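Local coordinates for protein ribonuclease H (Uncultured organism, PDB 3U3G) that is a type 1 ribonuclease H that cleaves the RNA strand of RNA/DNA hybrids, at residues I5-G10 with G22-D27; T44-E49 with P94-K99; A52-L57 with A101-I106; V74-E79 with L114-I119. All blocks are in the same frame, centred on the assembly; numbering follows the deposited sequence.

Interaction 1: I5-G10 with G22-D27; sequences IIYTDG and GVVITD
Ile5 to Asp9 pair with Thr26 to Gly22 as antiparallel strands. The strand axes approach to 4.6 Å, and their directions differ by 168°. Six backbone hydrogen bonds join the strands. They come in twos, at the hydrogen-bonded pairs Ile5 with Thr26, Tyr7 with Val24, and Asp9 with Gly22. Tyr7 N gives the shortest bond, 2.7 Å to Val24 O. Between these pairs lie the non-hydrogen-bonded pairs Ile6 with Ile25 and Thr8 with Val23, where CA-H groups also lean on carbonyls. This is the long hairpin of strands 3-12 and 17-26 in the RNase H fold. Its Ile6 and Thr8 side is covered by helix 45-60. On the other side Val24 meets helix 125-139 through Leu130. On the first side Ile6 CG2 packs beside Val23 CG1 at 3.9 Å, both pointing the same way. On the other side the Tyr7 ring crosses Val24, with CD1 4.1 Å from Val24 CB. Val24 O lies at the edge of this ring, in its plane. A water bridges the hydroxyls of Tyr7 and Thr26: it lies 2.8 Å from Tyr7 OH and donates to Thr26 OG1. With chi1 at 80°, Thr26 OG1 sits between its own backbone N and carbonyl carbon. From there it donates to Asp27 O at 2.9 Å and also touches Ile5 CB. Tyr7 OH has a further, weak hydrogen bond from Arg75.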
# COMPACT_ATOMS: atom_id res chain seq x y z
N ILE A 5 -5.32 -4.16 -9.92
CA ILE A 5 -5.07 -2.78 -9.55
C ILE A 5 -5.19 -2.64 -8.04
O ILE A 5 -6.20 -3.02 -7.44
CB ILE A 5 -6.09 -1.81 -10.23
CG1 ILE A 5 -5.99 -1.94 -11.75
CG2 ILE A 5 -5.81 -0.37 -9.80
CD1 ILE A 5 -7.15 -1.30 -12.48
N ILE A 6 -4.13 -2.13 -7.42
CA ILE A 6 -4.05 -2.02 -5.97
C ILE A 6 -4.02 -0.54 -5.59
O ILE A 6 -3.36 0.25 -6.27
CB ILE A 6 -2.75 -2.68 -5.46
CG1 ILE A 6 -2.71 -4.17 -5.82
CG2 ILE A 6 -2.63 -2.51 -3.95
CD1 ILE A 6 -1.37 -4.84 -5.54
N TYR A 7 -4.82 -0.15 -4.61
CA TYR A 7 -4.71 1.17 -3.98
C TYR A 7 -4.25 0.95 -2.54
O TYR A 7 -4.80 0.10 -1.84
CB TYR A 7 -6.07 1.88 -3.92
CG TYR A 7 -6.75 2.03 -5.25
CD1 TYR A 7 -7.30 0.93 -5.91
CD2 TYR A 7 -6.72 3.25 -5.93
CE1 TYR A 7 -7.94 1.06 -7.14
CE2 TYR A 7 -7.34 3.39 -7.16
CZ TYR A 7 -7.90 2.29 -7.78
OH TYR A 7 -8.47 2.40 -9.05
N THR A 8 -3.29 1.74 -2.09
CA THR A 8 -2.89 1.65 -0.69
C THR A 8 -2.90 3.00 -0.02
O THR A 8 -2.72 4.03 -0.67
CB THR A 8 -1.49 1.01 -0.49
OG1 THR A 8 -0.48 1.89 -1.00
CG2 THR A 8 -1.39 -0.34 -1.21
N ASP A 9 -3.11 2.98 1.29
CA ASP A 9 -2.93 4.17 2.11
C ASP A 9 -2.58 3.72 3.53
O ASP A 9 -2.92 2.61 3.96
CB ASP A 9 -4.22 5.02 2.12
CG ASP A 9 -3.98 6.47 2.55
OD1 ASP A 9 -2.82 6.92 2.61
OD2 ASP A 9 -4.99 7.16 2.83
N GLY A 10 -1.89 4.59 4.25
CA GLY A 10 -1.62 4.38 5.66
C GLY A 10 -1.66 5.72 6.36
O GLY A 10 -1.38 6.75 5.75
N GLY A 22 -4.77 0.62 4.75
CA GLY A 22 -5.90 0.29 3.88
C GLY A 22 -5.38 -0.14 2.52
O GLY A 22 -4.44 0.45 1.99
N VAL A 23 -5.92 -1.24 2.02
CA VAL A 23 -5.59 -1.76 0.70
C VAL A 23 -6.90 -2.08 -0.01
O VAL A 23 -7.78 -2.76 0.55
CB VAL A 23 -4.76 -3.05 0.80
CG1 VAL A 23 -4.42 -3.57 -0.60
CG2 VAL A 23 -3.48 -2.85 1.66
N VAL A 24 -7.05 -1.59 -1.23
CA VAL A 24 -8.17 -1.97 -2.09
C VAL A 24 -7.58 -2.63 -3.33
O VAL A 24 -6.63 -2.10 -3.94
CB VAL A 24 -8.99 -0.74 -2.54
CG1 VAL A 24 -10.13 -1.16 -3.46
CG2 VAL A 24 -9.51 0.03 -1.33
N ILE A 25 -8.11 -3.77 -3.71
CA ILE A 25 -7.66 -4.46 -4.91
C ILE A 25 -8.83 -4.69 -5.84
O ILE A 25 -9.89 -5.16 -5.40
CB ILE A 25 -7.01 -5.83 -4.59
CG1 ILE A 25 -6.00 -5.66 -3.44
CG2 ILE A 25 -6.37 -6.43 -5.84
CD1 ILE A 25 -5.18 -6.91 -3.14
N THR A 26 -8.68 -4.24 -7.08
CA THR A 26 -9.72 -4.42 -8.10
C THR A 26 -9.19 -5.15 -9.31
O THR A 26 -7.97 -5.20 -9.55
CB THR A 26 -10.37 -3.08 -8.55
OG1 THR A 26 -9.53 -2.43 -9.51
CG2 THR A 26 -10.63 -2.15 -7.36
N ASP A 27 -10.09 -5.57 -10.18
CA ASP A 27 -9.69 -5.99 -11.51
C ASP A 27 -9.74 -4.81 -12.48
O ASP A 27 -9.94 -3.65 -12.08
CB ASP A 27 -10.53 -7.18 -12.00
CG ASP A 27 -12.00 -6.83 -12.25
OD1 ASP A 27 -12.37 -5.64 -12.30
OD2 ASP A 27 -12.77 -7.78 -12.48
O HOH W 1 -9.83 0.26 -10.16

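Interaction 2: T44-E49 with P94-K99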
# COMPACT_ATOMS: atom_id res chain seq x y z
N THR A 44 4.46 6.26 12.93
CA THR A 44 4.31 7.49 12.18
C THR A 44 3.55 7.28 10.88
O THR A 44 3.33 6.13 10.45
CB THR A 44 5.66 8.11 11.84
OG1 THR A 44 6.38 7.20 10.99
CG2 THR A 44 6.46 8.35 13.11
N ASN A 45 3.11 8.38 10.29
CA ASN A 45 2.36 8.35 9.06
C ASN A 45 3.13 7.63 7.96
O ASN A 45 2.57 6.84 7.21
CB ASN A 45 2.02 9.78 8.62
CG ASN A 45 0.67 9.86 7.97
OD1 ASN A 45 0.56 9.68 6.75
ND2 ASN A 45 -0.38 9.82 8.79
N ASN A 46 4.37 8.05 7.75
CA ASN A 46 5.14 7.52 6.63
C ASN A 46 5.43 6.03 6.79
O ASN A 46 5.42 5.29 5.81
CB ASN A 46 6.44 8.31 6.44
CG ASN A 46 6.23 9.60 5.70
OD1 ASN A 46 5.25 9.77 4.97
ND2 ASN A 46 7.21 10.50 5.80
N VAL A 47 5.68 5.61 8.02
CA VAL A 47 5.82 4.18 8.30
C VAL A 47 4.53 3.43 7.98
O VAL A 47 4.58 2.41 7.28
CB VAL A 47 6.32 3.89 9.71
CG1 VAL A 47 6.13 2.41 10.06
CG2 VAL A 47 7.79 4.28 9.82
N ALA A 48 3.39 3.99 8.38
CA ALA A 48 2.10 3.40 8.01
C ALA A 48 1.88 3.26 6.51
O ALA A 48 1.40 2.23 6.06
CB ALA A 48 0.94 4.13 8.69
N GLU A 49 2.25 4.28 5.73
CA GLU A 49 2.14 4.17 4.28
C GLU A 49 2.97 3.00 3.75
O GLU A 49 2.56 2.28 2.83
CB GLU A 49 2.61 5.46 3.59
CG GLU A 49 1.64 6.65 3.69
CD GLU A 49 0.76 6.85 2.45
OE1 GLU A 49 0.51 5.88 1.69
OE2 GLU A 49 0.28 7.98 2.25
N PRO A 94 15.62 8.30 7.92
CA PRO A 94 16.27 7.09 8.41
C PRO A 94 15.29 5.98 8.78
O PRO A 94 15.58 4.80 8.55
CB PRO A 94 17.04 7.58 9.63
CG PRO A 94 17.36 8.99 9.31
CD PRO A 94 16.15 9.51 8.57
N THR A 95 14.10 6.35 9.26
CA THR A 95 13.15 5.36 9.76
C THR A 95 12.46 4.56 8.65
O THR A 95 11.71 3.63 8.92
CB THR A 95 12.07 5.99 10.69
OG1 THR A 95 11.41 7.06 10.00
CG2 THR A 95 12.71 6.54 11.96
N LEU A 96 12.71 4.94 7.40
CA LEU A 96 12.08 4.28 6.26
C LEU A 96 13.01 3.35 5.48
O LEU A 96 12.58 2.63 4.58
CB LEU A 96 11.49 5.32 5.31
CG LEU A 96 10.31 6.15 5.83
CD1 LEU A 96 9.89 7.18 4.80
CD2 LEU A 96 9.15 5.23 6.20
N LYS A 97 14.31 3.45 5.74
CA LYS A 97 15.31 2.83 4.87
C LYS A 97 15.28 1.30 4.92
O LYS A 97 15.31 0.63 3.88
CB LYS A 97 16.71 3.38 5.17
CG LYS A 97 16.89 4.83 4.69
CD LYS A 97 18.33 5.16 4.35
CE LYS A 97 18.49 6.65 4.07
NZ LYS A 97 19.91 7.07 4.09
N GLU A 98 15.00 0.75 6.09
CA GLU A 98 14.93 -0.69 6.19
C GLU A 98 13.68 -1.25 5.52
O GLU A 98 13.77 -2.18 4.70
CB GLU A 98 15.12 -1.18 7.63
CG GLU A 98 16.59 -1.49 7.94
CD GLU A 98 16.89 -1.60 9.42
OE1 GLU A 98 18.00 -1.17 9.82
OE2 GLU A 98 16.13 -2.29 10.12
N LYS A 99 12.54 -0.60 5.71
CA LYS A 99 11.32 -1.02 5.04
C LYS A 99 11.39 -0.81 3.53
O LYS A 99 10.87 -1.62 2.75
CB LYS A 99 10.09 -0.34 5.64
CG LYS A 99 9.71 -0.90 7.01
CD LYS A 99 8.79 0.04 7.79
CE LYS A 99 8.79 -0.28 9.28
NZ LYS A 99 8.39 -1.67 9.57
O HOH W 2 8.83 7.94 10.47
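Leu96 CD2 lies over one face of the flat peptide that joins Asn46 to Val47. It is 3.8 Å from Asn46 O and 3.9 Å from Val47 N, so the methyl rests on the whole amide unit and not on one atom. The N-H of this same peptide turns back to the start of its helix. There it gives a weak capping bond of 3.4 Å to Thr44 OG1, the N-cap residue. The other methyl of the leucine, CD1, meets Asn46 CB at 4.0 Å, so the fork of Leu96 fits against Asn46 from both branches. Val47 carries the rest. Its CG2 touches Leu96 CD2, the two side chains crossing at a slant. Its CG1, anti to the backbone N (chi1 167°), reaches the CE of Lys99 at 3.9 Å. The Lys99 chain meets it at about a right angle and bends at its last torsion. A water bridges Thr44 and Thr95. It sits 2.6 Å from Thr44 OG1 and 2.8 Å from Thr95 OG1. Helices 45-60 and 94-110 run nearly parallel here, at 12°, with their axes 9.9 Å apart. No direct hydrogen bond links the segments. The contact therefore rests on apolar carbons, with one water bridging two hydroxyls; Lys99 contributes its carbon chain here, while its charge goes to Glu51 farther along helix 45-60.

Interaction 3: A52-L57 with A101-I106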
# COMPACT_ATOMS: atom_id res chain seq x y z
N ALA A 52 1.41 -0.31 4.61
CA ALA A 52 0.28 -0.64 3.77
C ALA A 52 0.73 -1.29 2.47
O ALA A 52 0.12 -2.25 2.00
CB ALA A 52 -0.55 0.60 3.49
N LEU A 53 1.85 -0.81 1.91
CA LEU A 53 2.44 -1.47 0.74
C LEU A 53 2.89 -2.91 1.07
O LEU A 53 2.68 -3.82 0.27
CB LEU A 53 3.62 -0.67 0.19
CG LEU A 53 3.32 0.67 -0.47
CD1 LEU A 53 4.60 1.49 -0.59
CD2 LEU A 53 2.72 0.41 -1.85
N ILE A 54 3.58 -3.08 2.20
CA ILE A 54 4.00 -4.41 2.61
C ILE A 54 2.79 -5.36 2.74
O ILE A 54 2.82 -6.48 2.25
CB ILE A 54 4.81 -4.34 3.91
CG1 ILE A 54 6.13 -3.61 3.62
CG2 ILE A 54 5.07 -5.73 4.46
CD1 ILE A 54 6.91 -3.26 4.86
N ARG A 55 1.70 -4.86 3.31
CA ARG A 55 0.48 -5.63 3.43
C ARG A 55 -0.15 -5.94 2.08
O ARG A 55 -0.54 -7.07 1.83
CB ARG A 55 -0.52 -4.93 4.34
CG ARG A 55 -1.93 -5.53 4.33
CD ARG A 55 -2.00 -6.98 4.85
NE ARG A 55 -3.39 -7.47 4.90
CZ ARG A 55 -4.20 -7.28 5.94
NH1 ARG A 55 -5.48 -7.65 5.86
NH2 ARG A 55 -3.73 -6.75 7.06
N ALA A 56 -0.15 -4.97 1.17
CA ALA A 56 -0.64 -5.26 -0.19
C ALA A 56 0.16 -6.36 -0.88
O ALA A 56 -0.41 -7.25 -1.52
CB ALA A 56 -0.68 -4.00 -1.05
N LEU A 57 1.48 -6.32 -0.73
CA LEU A 57 2.34 -7.37 -1.29
C LEU A 57 2.09 -8.75 -0.67
O LEU A 57 2.16 -9.76 -1.37
CB LEU A 57 3.81 -6.97 -1.17
CG LEU A 57 4.15 -5.77 -2.05
CD1 LEU A 57 5.52 -5.24 -1.64
CD2 LEU A 57 4.17 -6.15 -3.54
N ALA A 101 14.07 -1.13 1.62
CA ALA A 101 14.84 -2.26 1.09
C ALA A 101 14.04 -3.56 1.10
O ALA A 101 14.07 -4.35 0.15
CB ALA A 101 16.13 -2.44 1.89
N LYS A 102 13.25 -3.73 2.15
CA LYS A 102 12.41 -4.92 2.28
C LYS A 102 11.35 -4.98 1.18
O LYS A 102 11.23 -5.98 0.47
CB LYS A 102 11.75 -4.90 3.65
CG LYS A 102 10.71 -5.99 3.87
CD LYS A 102 10.21 -6.00 5.30
CE LYS A 102 8.98 -6.90 5.44
NZ LYS A 102 8.52 -6.98 6.86
N ILE A 103 10.68 -3.84 0.94
CA ILE A 103 9.70 -3.74 -0.12
C ILE A 103 10.32 -3.99 -1.49
O ILE A 103 9.78 -4.73 -2.30
CB ILE A 103 9.02 -2.36 -0.12
CG1 ILE A 103 8.10 -2.22 1.09
CG2 ILE A 103 8.27 -2.12 -1.43
CD1 ILE A 103 7.72 -0.80 1.44
N ALA A 104 11.47 -3.39 -1.72
CA ALA A 104 12.12 -3.56 -3.02
C ALA A 104 12.44 -5.02 -3.29
O ALA A 104 12.24 -5.52 -4.39
CB ALA A 104 13.38 -2.71 -3.09
N HIS A 105 12.88 -5.74 -2.26
CA HIS A 105 13.22 -7.13 -2.46
C HIS A 105 11.97 -7.99 -2.65
O HIS A 105 11.92 -8.86 -3.54
CB HIS A 105 14.05 -7.64 -1.27
CG HIS A 105 14.53 -9.04 -1.44
ND1 HIS A 105 15.70 -9.37 -2.09
CD2 HIS A 105 13.89 -10.21 -1.21
CE1 HIS A 105 15.81 -10.68 -2.17
NE2 HIS A 105 14.68 -11.21 -1.72
N ILE A 106 10.94 -7.75 -1.86
CA ILE A 106 9.69 -8.48 -2.01
C ILE A 106 9.09 -8.26 -3.39
O ILE A 106 8.62 -9.20 -4.01
CB ILE A 106 8.69 -8.05 -0.94
CG1 ILE A 106 9.17 -8.51 0.44
CG2 ILE A 106 7.31 -8.66 -1.22
CD1 ILE A 106 8.39 -7.88 1.59
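Ile54 and Ile103 meet where helices 45-60 and 94-110 lie side by side in the RNase H fold. The two segments run in the same general direction, crossing at 22°, with axes 10.4 Å apart. Ile103 is the main bump. It enters a hollow formed by Leu53, Ile54 and Leu57. Its CD1 leans on Leu53 CB at 4.3 Å and on Ile54 CG1 at 3.9 Å, while its CG2 reaches Leu57 CD1. The fit is tightest between the two isoleucines, which cross at about a right angle: Ile54 CG1 is 3.5 Å from Ile103 CG1, closer than usual for carbons. This branch of Ile54 is anti to the carbonyl carbon (chi1 -67°), which swings it toward the partner helix. With an alanine here, that wall of the hollow would be lost, and Ile103 CG1 would probably be left without its closest partner and freer to turn. One turn on, Ile106 forms a second bump against Leu57. Leu53 lies between the partner helix and the sheet, and its side chain also touches Thr8, as does Ala56. The extended Lys102 chain crosses Ile54 at the outer margin, its CE 4.2 Å from Ile54 CG2. Ile106 CG2 lies 3.9 Å from both CB and CD1 of Leu57.

Interaction 4: V74-E79 with L114-I119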
# COMPACT_ATOMS: atom_id res chain seq x y z
N VAL A 74 0.10 -0.49 -8.66
CA VAL A 74 -0.19 0.07 -7.35
C VAL A 74 -0.37 1.58 -7.47
O VAL A 74 0.50 2.26 -8.04
CB VAL A 74 0.95 -0.21 -6.35
CG1 VAL A 74 0.71 0.58 -5.05
CG2 VAL A 74 1.05 -1.68 -6.06
N ARG A 75 -1.54 2.06 -7.09
CA ARG A 75 -1.90 3.47 -7.12
C ARG A 75 -1.84 4.08 -5.73
O ARG A 75 -2.37 3.51 -4.77
CB ARG A 75 -3.30 3.64 -7.70
CG ARG A 75 -3.37 3.16 -9.14
CD ARG A 75 -4.77 3.19 -9.73
NE ARG A 75 -4.74 2.74 -11.12
CZ ARG A 75 -5.80 2.69 -11.92
NH1 ARG A 75 -6.98 3.07 -11.46
NH2 ARG A 75 -5.68 2.19 -13.15
N MET A 76 -1.13 5.19 -5.61
CA MET A 76 -0.96 5.86 -4.33
C MET A 76 -1.18 7.34 -4.53
O MET A 76 -0.77 7.89 -5.55
CB MET A 76 0.47 5.67 -3.83
CG MET A 76 0.88 4.22 -3.68
SD MET A 76 2.59 4.04 -3.16
CE MET A 76 2.40 3.75 -1.41
N ASP A 77 -1.71 8.02 -3.52
CA ASP A 77 -1.89 9.46 -3.62
C ASP A 77 -0.73 10.28 -3.05
O ASP A 77 -0.74 11.51 -3.16
CB ASP A 77 -3.26 9.91 -3.07
CG ASP A 77 -3.39 9.75 -1.56
OD1 ASP A 77 -3.05 8.67 -1.06
OD2 ASP A 77 -4.19 10.52 -0.97
N SER A 78 0.38 9.61 -2.76
CA SER A 78 1.59 10.31 -2.36
C SER A 78 2.58 10.29 -3.52
O SER A 78 3.15 9.24 -3.84
CB SER A 78 2.23 9.64 -1.14
OG SER A 78 3.55 10.12 -0.93
N GLU A 79 2.81 11.43 -4.16
CA GLU A 79 3.76 11.47 -5.25
C GLU A 79 5.17 11.14 -4.76
O GLU A 79 5.93 10.44 -5.43
CB GLU A 79 3.74 12.81 -6.00
CG GLU A 79 4.61 12.75 -7.24
CD GLU A 79 4.53 13.97 -8.12
OE1 GLU A 79 3.78 14.91 -7.81
OE2 GLU A 79 5.20 13.93 -9.18
N LEU A 114 5.49 -5.25 -11.34
CA LEU A 114 4.67 -4.26 -10.65
C LEU A 114 5.04 -2.86 -11.10
O LEU A 114 6.22 -2.51 -11.12
CB LEU A 114 4.91 -4.37 -9.14
CG LEU A 114 4.13 -3.39 -8.25
CD1 LEU A 114 2.64 -3.67 -8.38
CD2 LEU A 114 4.59 -3.51 -6.81
N VAL A 115 4.03 -2.03 -11.35
CA VAL A 115 4.25 -0.60 -11.60
C VAL A 115 3.53 0.26 -10.58
O VAL A 115 2.55 -0.18 -9.98
CB VAL A 115 3.87 -0.17 -13.01
CG1 VAL A 115 4.72 -0.89 -14.03
CG2 VAL A 115 2.41 -0.40 -13.27
N PHE A 116 4.09 1.42 -10.30
CA PHE A 116 3.51 2.39 -9.38
C PHE A 116 2.95 3.58 -10.15
O PHE A 116 3.55 4.05 -11.14
CB PHE A 116 4.58 2.89 -8.40
CG PHE A 116 5.07 1.83 -7.45
CD1 PHE A 116 4.50 1.71 -6.20
CD2 PHE A 116 6.18 1.06 -7.76
CE1 PHE A 116 4.94 0.73 -5.32
CE2 PHE A 116 6.60 0.06 -6.89
CZ PHE A 116 5.97 -0.10 -5.67
N VAL A 117 1.82 4.10 -9.69
CA VAL A 117 1.15 5.22 -10.33
C VAL A 117 0.68 6.22 -9.29
O VAL A 117 0.03 5.84 -8.31
CB VAL A 117 -0.08 4.74 -11.13
CG1 VAL A 117 -0.88 5.92 -11.66
CG2 VAL A 117 0.35 3.85 -12.29
N HIS A 118 1.04 7.48 -9.47
CA HIS A 118 0.60 8.55 -8.58
C HIS A 118 -0.79 9.03 -9.02
O HIS A 118 -1.00 9.33 -10.18
CB HIS A 118 1.60 9.71 -8.60
CG HIS A 118 1.05 11.00 -8.06
ND1 HIS A 118 0.50 11.11 -6.81
CD2 HIS A 118 1.13 12.26 -8.55
CE1 HIS A 118 0.11 12.36 -6.62
NE2 HIS A 118 0.54 13.09 -7.64
N ILE A 119 -1.76 8.92 -8.12
CA ILE A 119 -3.12 9.40 -8.37
C ILE A 119 -3.45 10.56 -7.42
O ILE A 119 -2.88 10.66 -6.34
CB ILE A 119 -4.15 8.25 -8.19
CG1 ILE A 119 -4.04 7.65 -6.78
CG2 ILE A 119 -3.91 7.18 -9.24
CD1 ILE A 119 -5.18 6.69 -6.42
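Glu79 CB sits almost exactly over the centre of the His118 ring, a CH-pi contact. It is 3.5 Å from the ring centroid and 5° off the ring normal. The extended glutamate then runs out past the rim of the ring, its carboxylate plane 17° from the ring plane, to a salt bridge with Arg83. With an alanine in place of His118, Glu79 CB would have no ring beneath it, and the start of helix 79-85 would probably be less firmly tied to the strand end. Ahead of this contact in the chain, the backbones pair as parallel strands. Val74 N bonds to Val115 O at 2.8 Å, and Met76 N to Val117 O at 3.0 Å. The last bond, Ile119 N to Met76 O at 2.9 Å, is nearly straight at the hydrogen, but its donor stands 38° out of the carbonyl plane. Ile119 CD1 crosses the Arg75 chain, 3.8 Å from Arg75 CB. On the opposite side Met76 SD makes an oblique Met-aromatic contact with Phe116. The two strands form a beta-alpha-beta crossover through helices 79-85 and 94-110. Leu53 of helix 45-60 and Val82 of helix 79-85 touch both Met76 and Phe116, while strand 3-12 flanks strand 71-76 on its other side.

Interactions 1 and 4 belong to one mixed sheet, their centres about 10 Å apart, because strands 3-12 and 71-76 are neighbours in it. Interactions 2 and 3 are successive stations, about 12 Å apart between centres, along helices 45-60 and 94-110. Interaction 1 closes first along the chain. The segments of the other three then alternate, so helix-helix and strand-strand pairing are interlaced. Leu53 links interaction 3 to the sheet by touching Thr8, Val74, Met76 and Phe116. Asp9, Glu49 and Asp77, from interactions 1, 2 and 4, gather at one place, consistent with the acidic metal-binding site of the RNase H family.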